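Local coordinates for protein beta-L-arabinobiosidase (Bacteroides thetaiotaomicron, PDB 5MQR) that probably hydrolyses glycosidic bonds of L-arabinose-containing glycans, serving the breakdown of complex plant pectin by a gut bacterium, at residues N495-S500 with F557-A562; I489-E494 with E565-R570; A467-K472 with L536-R541. All coordinates share one frame; numbering follows the deposited sequence.

Interaction 1 of 3, residues N495-S500 with F557-A562. With NA (sodium ion), chain I.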
loop_
_atom_site.group_PDB
_atom_site.type_symbol
_atom_site.label_atom_id
_atom_site.label_comp_id
_atom_site.label_asym_id
_atom_site.label_seq_id
_atom_site.Cartn_x
_atom_site.Cartn_y
_atom_site.Cartn_z
ATOM N N ASN A 495 7.807 17.254 -3.352
ATOM C CA ASN A 495 8.869 17.789 -4.193
ATOM C C ASN A 495 9.986 18.491 -3.421
ATOM O O ASN A 495 10.712 19.329 -3.985
ATOM C CB ASN A 495 8.254 18.700 -5.255
ATOM C CG ASN A 495 7.343 17.934 -6.214
ATOM O OD1 ASN A 495 7.638 16.810 -6.650
ATOM N ND2 ASN A 495 6.223 18.506 -6.492
ATOM N N SER A 496 10.114 18.131 -2.141
ATOM C CA SER A 496 11.077 18.729 -1.227
ATOM C C SER A 496 10.915 20.231 -1.042
ATOM O O SER A 496 11.878 20.906 -0.712
ATOM C CB SER A 496 12.518 18.395 -1.668
ATOM O OG SER A 496 12.667 17.003 -1.980
ATOM N N ILE A 497 9.717 20.769 -1.250
ATOM C CA ILE A 497 9.450 22.147 -0.860
ATOM C C ILE A 497 9.190 22.110 0.644
ATOM O O ILE A 497 8.343 21.340 1.116
ATOM C CB ILE A 497 8.230 22.775 -1.575
ATOM C CG1 ILE A 497 8.324 22.647 -3.102
ATOM C CG2 ILE A 497 8.062 24.226 -1.136
ATOM C CD1 ILE A 497 9.685 22.994 -3.646
ATOM N N ALA A 498 9.950 22.907 1.394
ATOM C CA ALA A 498 9.691 23.077 2.821
ATOM C C ALA A 498 8.763 24.267 2.935
ATOM O O ALA A 498 9.092 25.384 2.473
ATOM C CB ALA A 498 10.981 23.323 3.607
ATOM N N CYS A 499 7.601 24.040 3.540
ATOM C CA CYS A 499 6.672 25.135 3.770
ATOM C C CYS A 499 7.018 25.982 4.998
ATOM O O CYS A 499 6.674 27.170 5.085
ATOM C CB CYS A 499 5.236 24.593 3.853
ATOM S SG CYS A 499 4.940 23.467 5.208
ATOM N N SER A 500 7.700 25.372 5.951
ATOM C CA SER A 500 8.167 26.095 7.122
ATOM C C SER A 500 9.386 25.410 7.682
ATOM O O SER A 500 9.673 24.268 7.339
ATOM C CB SER A 500 7.067 26.159 8.193
ATOM O OG SER A 500 7.334 27.217 9.098
ATOM N N PHE A 557 3.490 30.248 5.902
ATOM C CA PHE A 557 4.479 29.419 5.239
ATOM C C PHE A 557 5.429 30.317 4.425
ATOM O O PHE A 557 4.973 31.257 3.767
ATOM C CB PHE A 557 3.834 28.476 4.228
ATOM C CG PHE A 557 3.008 27.361 4.809
ATOM C CD1 PHE A 557 2.944 27.090 6.188
ATOM C CD2 PHE A 557 2.293 26.535 3.928
ATOM C CE1 PHE A 557 2.174 26.045 6.668
ATOM C CE2 PHE A 557 1.531 25.480 4.410
ATOM C CZ PHE A 557 1.467 25.237 5.782
ATOM N N TYR A 558 6.732 30.019 4.451
ATOM C CA TYR A 558 7.648 30.718 3.564
ATOM C C TYR A 558 7.639 30.164 2.128
ATOM O O TYR A 558 8.093 30.848 1.226
ATOM C CB TYR A 558 9.055 30.841 4.159
ATOM C CG TYR A 558 9.956 29.629 4.161
ATOM C CD1 TYR A 558 10.754 29.322 3.055
ATOM C CD2 TYR A 558 10.101 28.854 5.304
ATOM C CE1 TYR A 558 11.627 28.259 3.079
ATOM C CE2 TYR A 558 10.981 27.789 5.343
ATOM C CZ TYR A 558 11.742 27.500 4.231
ATOM O OH TYR A 558 12.621 26.457 4.284
ATOM N N ALA A 559 7.065 28.966 1.940
ATOM C CA ALA A 559 6.785 28.411 0.625
ATOM C C ALA A 559 5.446 27.696 0.663
ATOM O O ALA A 559 5.176 26.953 1.596
ATOM C CB ALA A 559 7.877 27.429 0.201
ATOM N N PRO A 560 4.605 27.901 -0.361
ATOM C CA PRO A 560 3.337 27.206 -0.390
ATOM C C PRO A 560 3.489 25.744 -0.827
ATOM O O PRO A 560 4.381 25.409 -1.608
ATOM C CB PRO A 560 2.531 28.029 -1.397
ATOM C CG PRO A 560 3.553 28.569 -2.330
ATOM C CD PRO A 560 4.715 28.887 -1.454
ATOM N N VAL A 561 2.650 24.878 -0.262
ATOM C CA VAL A 561 2.554 23.470 -0.673
ATOM C C VAL A 561 1.073 23.038 -0.692
ATOM O O VAL A 561 0.235 23.660 -0.060
ATOM C CB VAL A 561 3.343 22.532 0.256
ATOM C CG1 VAL A 561 4.822 22.857 0.255
ATOM C CG2 VAL A 561 2.779 22.569 1.681
ATOM N N ALA A 562 0.779 21.970 -1.414
ATOM C CA ALA A 562 -0.571 21.424 -1.464
ATOM C C ALA A 562 -0.818 20.584 -0.214
ATOM O O ALA A 562 -1.880 20.668 0.400
ATOM C CB ALA A 562 -0.783 20.573 -2.722
HETATM NA NA NA I . 8.628 14.520 -6.145
HETATM O O HOH W 1 9.311 14.710 -8.337
HETATM O O HOH W 2 8.677 12.536 -5.483
HETATM O O HOH W 3 6.392 14.478 -7.318
#

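Interaction 2 of 3, residues I489-E494 with E565-R570. With NA (sodium ion), chain I.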
loop_
_atom_site.group_PDB
_atom_site.type_symbol
_atom_site.label_atom_id
_atom_site.label_comp_id
_atom_site.label_asym_id
_atom_site.label_seq_id
_atom_site.Cartn_x
_atom_site.Cartn_y
_atom_site.Cartn_z
ATOM N N ILE A 489 14.245 21.864 11.683
ATOM C CA ILE A 489 13.054 21.031 11.593
ATOM C C ILE A 489 12.180 21.554 10.435
ATOM O O ILE A 489 11.646 22.665 10.503
ATOM C CB ILE A 489 12.262 21.017 12.925
ATOM C CG1 ILE A 489 13.143 20.532 14.065
ATOM C CG2 ILE A 489 11.068 20.070 12.830
ATOM C CD1 ILE A 489 12.516 20.707 15.425
ATOM N N ASP A 490 12.054 20.746 9.389
ATOM C CA ASP A 490 11.411 21.144 8.142
ATOM C C ASP A 490 10.135 20.325 7.908
ATOM O O ASP A 490 10.105 19.142 8.186
ATOM C CB ASP A 490 12.355 20.914 6.944
ATOM C CG ASP A 490 13.488 21.935 6.854
ATOM O OD1 ASP A 490 13.651 22.776 7.787
ATOM O OD2 ASP A 490 14.247 21.870 5.841
ATOM N N PHE A 491 9.118 20.964 7.341
ATOM C CA PHE A 491 7.882 20.290 6.948
ATOM C C PHE A 491 7.835 20.314 5.428
ATOM O O PHE A 491 7.782 21.380 4.844
ATOM C CB PHE A 491 6.705 21.011 7.572
ATOM C CG PHE A 491 6.805 21.112 9.065
ATOM C CD1 PHE A 491 7.516 22.154 9.659
ATOM C CD2 PHE A 491 6.248 20.134 9.875
ATOM C CE1 PHE A 491 7.628 22.238 11.041
ATOM C CE2 PHE A 491 6.353 20.214 11.248
ATOM C CZ PHE A 491 7.042 21.264 11.837
ATOM N N LEU A 492 7.890 19.140 4.814
ATOM C CA LEU A 492 8.122 19.016 3.372
ATOM C C LEU A 492 6.958 18.400 2.602
ATOM O O LEU A 492 6.298 17.495 3.086
ATOM C CB LEU A 492 9.318 18.128 3.067
ATOM C CG LEU A 492 10.722 18.397 3.560
ATOM C CD1 LEU A 492 11.690 17.462 2.846
ATOM C CD2 LEU A 492 11.118 19.834 3.327
ATOM N N ASP A 493 6.774 18.871 1.371
ATOM C CA ASP A 493 5.931 18.201 0.404
ATOM C C ASP A 493 6.735 17.152 -0.395
ATOM O O ASP A 493 7.909 16.849 -0.124
ATOM C CB ASP A 493 5.143 19.237 -0.446
ATOM C CG ASP A 493 5.929 19.813 -1.643
ATOM O OD1 ASP A 493 7.151 19.556 -1.804
ATOM O OD2 ASP A 493 5.289 20.533 -2.452
ATOM N N GLU A 494 6.050 16.551 -1.340
ATOM C CA GLU A 494 6.604 15.465 -2.160
ATOM C C GLU A 494 7.652 15.938 -3.151
ATOM O O GLU A 494 8.270 15.100 -3.776
ATOM C CB GLU A 494 5.480 14.756 -2.934
ATOM C CG GLU A 494 4.632 15.738 -3.757
ATOM C CD GLU A 494 3.691 15.102 -4.754
ATOM O OE1 GLU A 494 3.793 13.873 -5.039
ATOM O OE2 GLU A 494 2.855 15.885 -5.265
ATOM N N GLU A 565 3.933 15.916 3.638
ATOM C CA GLU A 565 4.111 14.471 3.787
ATOM C C GLU A 565 5.311 14.036 4.651
ATOM O O GLU A 565 5.459 12.835 4.905
ATOM C CB GLU A 565 4.232 13.815 2.409
ATOM C CG GLU A 565 5.335 14.392 1.528
ATOM C CD GLU A 565 5.942 13.359 0.603
ATOM O OE1 GLU A 565 5.145 12.640 -0.044
ATOM O OE2 GLU A 565 7.199 13.298 0.501
ATOM N N ARG A 566 6.169 14.974 5.058
ATOM C CA ARG A 566 7.385 14.653 5.802
ATOM C C ARG A 566 7.750 15.701 6.814
ATOM O O ARG A 566 7.631 16.892 6.534
ATOM C CB ARG A 566 8.570 14.534 4.869
ATOM C CG ARG A 566 8.684 13.189 4.228
ATOM C CD ARG A 566 9.852 13.207 3.286
ATOM N NE ARG A 566 9.546 13.910 2.052
ATOM C CZ ARG A 566 10.450 14.333 1.169
ATOM N NH1 ARG A 566 11.757 14.190 1.393
ATOM N NH2 ARG A 566 10.031 14.911 0.058
ATOM N N ILE A 567 8.231 15.225 7.962
ATOM C CA ILE A 567 8.907 16.050 8.944
ATOM C C ILE A 567 10.360 15.572 8.996
ATOM O O ILE A 567 10.613 14.382 9.111
ATOM C CB ILE A 567 8.236 15.986 10.343
ATOM C CG1 ILE A 567 6.748 16.349 10.250
ATOM C CG2 ILE A 567 8.876 16.973 11.306
ATOM C CD1 ILE A 567 5.876 15.133 10.149
ATOM N N VAL A 568 11.294 16.524 8.895
ATOM C CA VAL A 568 12.732 16.285 8.769
ATOM C C VAL A 568 13.424 16.963 9.947
ATOM O O VAL A 568 13.132 18.126 10.263
ATOM C CB VAL A 568 13.290 16.871 7.441
ATOM C CG1 VAL A 568 14.816 16.783 7.372
ATOM C CG2 VAL A 568 12.679 16.162 6.238
ATOM N N PHE A 569 14.335 16.238 10.591
ATOM C CA PHE A 569 15.139 16.768 11.688
ATOM C C PHE A 569 16.589 16.615 11.219
ATOM O O PHE A 569 17.042 15.480 10.947
ATOM C CB PHE A 569 14.887 16.004 12.999
ATOM C CG PHE A 569 13.440 15.985 13.459
ATOM C CD1 PHE A 569 12.516 15.161 12.858
ATOM C CD2 PHE A 569 13.031 16.742 14.539
ATOM C CE1 PHE A 569 11.195 15.126 13.282
ATOM C CE2 PHE A 569 11.719 16.711 14.986
ATOM C CZ PHE A 569 10.797 15.897 14.368
ATOM N N ARG A 570 17.310 17.740 11.100
ATOM C CA ARG A 570 18.650 17.757 10.508
ATOM C C ARG A 570 19.598 18.622 11.342
ATOM O O ARG A 570 19.266 19.775 11.645
ATOM C CB ARG A 570 18.556 18.333 9.091
ATOM C CG ARG A 570 19.853 18.326 8.313
ATOM C CD ARG A 570 19.749 19.047 6.977
ATOM N NE ARG A 570 18.875 20.210 7.045
ATOM C CZ ARG A 570 17.667 20.310 6.498
ATOM N NH1 ARG A 570 17.150 19.325 5.781
ATOM N NH2 ARG A 570 16.959 21.426 6.677
HETATM NA NA NA I . 8.628 14.520 -6.145
HETATM O O HOH W 4 14.590 19.496 4.345
HETATM O O HOH W 5 10.751 15.237 -2.337
HETATM O O HOH W 1 9.311 14.710 -8.337
HETATM O O HOH W 2 8.677 12.536 -5.483
HETATM O O HOH W 3 6.392 14.478 -7.318
#

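Interaction 3 of 3, residues A467-K472 with L536-R541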
loop_
_atom_site.group_PDB
_atom_site.type_symbol
_atom_site.label_atom_id
_atom_site.label_comp_id
_atom_site.label_asym_id
_atom_site.label_seq_id
_atom_site.Cartn_x
_atom_site.Cartn_y
_atom_site.Cartn_z
ATOM N N ALA A 467 0.066 12.270 3.322
ATOM C CA ALA A 467 0.004 13.610 2.758
ATOM C C ALA A 467 -1.207 14.331 3.325
ATOM O O ALA A 467 -2.324 13.826 3.196
ATOM C CB ALA A 467 -0.090 13.516 1.232
ATOM N N SER A 468 -0.982 15.478 3.966
ATOM C CA SER A 468 -1.998 16.145 4.766
ATOM C C SER A 468 -2.063 17.653 4.484
ATOM O O SER A 468 -1.031 18.316 4.311
ATOM C CB SER A 468 -1.720 15.903 6.260
ATOM O OG SER A 468 -1.698 14.506 6.591
ATOM N N LYS A 469 -3.288 18.183 4.459
ATOM C CA LYS A 469 -3.553 19.609 4.244
ATOM C C LYS A 469 -3.607 20.331 5.571
ATOM O O LYS A 469 -3.012 21.393 5.709
ATOM C CB LYS A 469 -4.864 19.821 3.482
ATOM C CG LYS A 469 -4.896 19.173 2.115
ATOM C CD LYS A 469 -6.285 19.235 1.468
ATOM C CE LYS A 469 -6.428 18.191 0.339
ATOM N NZ LYS A 469 -7.848 17.884 -0.075
ATOM N N GLU A 470 -4.345 19.758 6.525
ATOM C CA GLU A 470 -4.325 20.180 7.927
ATOM C C GLU A 470 -3.505 19.143 8.702
ATOM O O GLU A 470 -3.771 17.931 8.611
ATOM C CB GLU A 470 -5.738 20.257 8.490
ATOM C CG GLU A 470 -6.666 21.212 7.746
ATOM C CD GLU A 470 -6.305 22.683 7.969
ATOM O OE1 GLU A 470 -6.199 23.114 9.148
ATOM O OE2 GLU A 470 -6.121 23.412 6.961
ATOM N N LEU A 471 -2.496 19.621 9.432
ATOM C CA LEU A 471 -1.557 18.753 10.116
ATOM C C LEU A 471 -1.217 19.264 11.505
ATOM O O LEU A 471 -0.890 20.451 11.674
ATOM C CB LEU A 471 -0.282 18.635 9.282
ATOM C CG LEU A 471 0.854 17.753 9.771
ATOM C CD1 LEU A 471 0.422 16.303 9.859
ATOM C CD2 LEU A 471 2.034 17.869 8.829
ATOM N N LYS A 472 -1.287 18.370 12.491
ATOM C CA LYS A 472 -0.657 18.600 13.796
ATOM C C LYS A 472 0.482 17.635 13.949
ATOM O O LYS A 472 0.357 16.492 13.599
ATOM C CB LYS A 472 -1.611 18.448 14.985
ATOM C CG LYS A 472 -2.909 19.208 14.813
ATOM C CD LYS A 472 -3.551 19.605 16.154
ATOM C CE LYS A 472 -4.818 20.447 15.961
ATOM N NZ LYS A 472 -5.987 19.557 15.678
ATOM N N LEU A 536 -0.214 23.194 11.250
ATOM C CA LEU A 536 -0.004 23.694 9.906
ATOM C C LEU A 536 -1.298 23.565 9.092
ATOM O O LEU A 536 -1.970 22.540 9.153
ATOM C CB LEU A 536 1.093 22.910 9.194
ATOM C CG LEU A 536 2.482 22.957 9.831
ATOM C CD1 LEU A 536 2.655 21.861 10.877
ATOM C CD2 LEU A 536 3.545 22.836 8.760
ATOM N N SER A 537 -1.614 24.591 8.309
ATOM C CA SER A 537 -2.768 24.560 7.390
ATOM C C SER A 537 -2.305 25.003 6.011
ATOM O O SER A 537 -1.845 26.132 5.858
ATOM C CB SER A 537 -3.894 25.477 7.897
ATOM O OG SER A 537 -4.939 25.591 6.947
ATOM N N THR A 538 -2.428 24.131 5.020
ATOM C CA THR A 538 -2.029 24.488 3.663
ATOM C C THR A 538 -2.979 25.497 3.045
ATOM O O THR A 538 -2.530 26.431 2.360
ATOM C CB THR A 538 -1.837 23.267 2.755
ATOM O OG1 THR A 538 -3.054 22.531 2.656
ATOM C CG2 THR A 538 -0.736 22.352 3.316
ATOM N N ALA A 539 -4.267 25.348 3.339
ATOM C CA ALA A 539 -5.312 26.270 2.842
ATOM C C ALA A 539 -5.183 27.676 3.432
ATOM O O ALA A 539 -5.302 28.651 2.709
ATOM C CB ALA A 539 -6.730 25.703 3.094
ATOM N N ASP A 540 -4.915 27.784 4.731
ATOM C CA ASP A 540 -4.650 29.093 5.343
ATOM C C ASP A 540 -3.185 29.517 5.222
ATOM O O ASP A 540 -2.840 30.649 5.571
ATOM C CB ASP A 540 -5.037 29.109 6.834
ATOM C CG ASP A 540 -6.514 28.788 7.072
ATOM O OD1 ASP A 540 -7.329 28.880 6.121
ATOM O OD2 ASP A 540 -6.852 28.442 8.231
ATOM N N ARG A 541 -2.326 28.579 4.819
ATOM C CA ARG A 541 -0.912 28.845 4.536
ATOM C C ARG A 541 -0.171 29.330 5.784
ATOM O O ARG A 541 0.617 30.269 5.694
ATOM C CB ARG A 541 -0.776 29.848 3.349
ATOM C CG ARG A 541 0.589 29.910 2.642
ATOM C CD ARG A 541 0.505 30.623 1.283
ATOM N NE ARG A 541 -0.066 31.960 1.423
ATOM C CZ ARG A 541 0.599 33.066 1.761
ATOM N NH1 ARG A 541 1.915 33.066 1.976
ATOM N NH2 ARG A 541 -0.074 34.201 1.888
#

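Interaction 1 of 3, residues N495-S500 with F557-A562
Cys499 lies against one face of the Phe557 ring, a sulfur-aromatic contact reinforced by a CH-pi contact. SG sits 3.9 Å from the Phe557 ring centroid and only 9° off the ring normal, while Cys499 CB reaches the same ring nearer its rim, 3.5 Å from CD2. The first torsion of Cys499 (chi1 63°) puts SG between its backbone N and carbonyl carbon, which lays the CB-SG bond over the ring. The Tyr558 ring offers a face to Ala498 O, and its OH approaches Ala498 CB; Lys513 makes a cation-pi contact with the same ring.

Apolar contacts continue along the loop. Ile497 CG2 presses on Ala559 CB at 3.5 Å, a tight carbon pair, and also meets Val561 CG1 at 3.8 Å, the two branched side chains lying alongside and running opposite ways. Val561 CG2 reaches Cys499 CB.

Polar contacts are few. Tyr558 N gives Cys499 O a weak, bent hydrogen bond of 2.9 Å (129° at the hydrogen), and Cys499 CA points a C-H at Ala559 O, 3.2 Å away. At the far end Asn495 OD1 binds the sodium ion at 2.5 Å, a site completed by the backbone oxygens of Glu494 and Gln44 and three waters.

Segment 557-562 links two sheets of the Sialidase-like CBM region, leaving strand 550-556 for strand 564-570. Arg541 and Thr538 bind the ends of this loop; between the two segments, with one weak hydrogen bond across, the fit at the Cys499 corner probably rests mainly on sulfur, methyl and ring contacts.

Interaction 2 of 3, residues I489-E494 with E565-R570
A chi1 of -176° swings Arg570 CG away from its own backbone N, and a bend at chi3 (36°) carries the guanidinium back to Asp490. The two strands are antiparallel neighbours in the large mixed sheet that runs through the Sialidase-like CBM region, and their pairing ends in a classic beta bulge: two residues, Glu565 and Arg566, stand opposite the single Leu492, whose O accepts from Glu565 N at 2.9 Å and from Arg566 N at 3.2 Å.

Arg570 NH2 meets Asp490 OD2 at 2.9 Å in a nearly straight salt bridge; OD2 lies at the guanidinium edge, whereas NH2 comes from above the carboxylate, the two planes being 66° apart. Arg501 holds the other oxygen, OD1, and Gln488 is a second partner of Arg570 NH2.

Ile489, Phe491, Ile567 and Phe569 share one face, turned to strand 470-479 of the other sheet; Ile489 CG2 lies over the Phe569 ring, and Phe491 CD2 touches Ile567 CG1 at 3.8 Å. On the other face Leu492 CD1 covers one side of the Arg566 guanidinium, 3.6 Å from NH1.

The Glu565 carboxylate lies against Glu494 CA and CB. Arg566 NE bonds Glu565 OE2 at 2.9 Å, on the anti side of the carboxylate; Ser46 OG bonds the same oxygen, and Glu462 takes Arg566 NH1. Were Glu565 an alanine, Arg566 NE and Ser46 OG would probably lose their shared acceptor and a gap open beside the Asp493-Glu494 backbone. There Glu565 CG sits 3.6 Å from Asp493 C, and Arg566 NH2 gives Asp493 O a weak bond.

Interaction 3 of 3, residues A467-K472 with L536-R541
The Ser537 hydroxyl comes at the edge of the Glu470 carboxylate: OE2 takes it from a position tilted slightly off the carboxylate plane, and OE1 rests 3.5 Å from Ser537 CB. The OG to OE2 bond is very short at 2.5 Å, a length to be read with caution. Here strands 470-479 and 530-537, antiparallel neighbours in the second sheet of the CBM domain's two-sheet fold, reach the end of their pairing. Glu470 folds back at chi2 (-71°), which turns the carboxylate edge toward Ser537. Ser537 OG also accepts from Asp540 N at 3.1 Å, an ST motif that starts the turn after the strand.

Beyond the pair, Lys469 O receives Thr538 N at 2.9 Å, and Thr538 CG2 packs 3.4 Å from the same oxygen. Asp613 holds the backbone N atoms of Lys469 and Glu470 where the chain passes from one sheet to the other. Leu471 and Leu536 share the face opposite to Glu470, and both touch Ile564. Their backbones exchange two hydrogen bonds, one of them from Leu536 N to Leu471 O at 2.9 Å.

Overall arrangement
From the N terminus, strand 460-468 ends and segment 467-472 leads into strand 470-479; interaction 3 closes the loop from here to 536-541. Inside that span the chain passes 489-494 and 495-500, the first segments of interactions 2 and 1, whose partners 565-570 and 557-562 come only after 541. Both therefore cross interaction 3, while interaction 1 nests within interaction 2. Interaction 2 builds the large sheet, interaction 3 pairs strands of the second sheet just where 467-472 crosses from the large one, and interaction 1 seats another connection between them. They also touch directly: Cys499 N on Phe491 O, Phe557 N on Arg541 O, and Phe491 on Leu536. The sodium ion joins interactions 1 and 2 through adjacent residues.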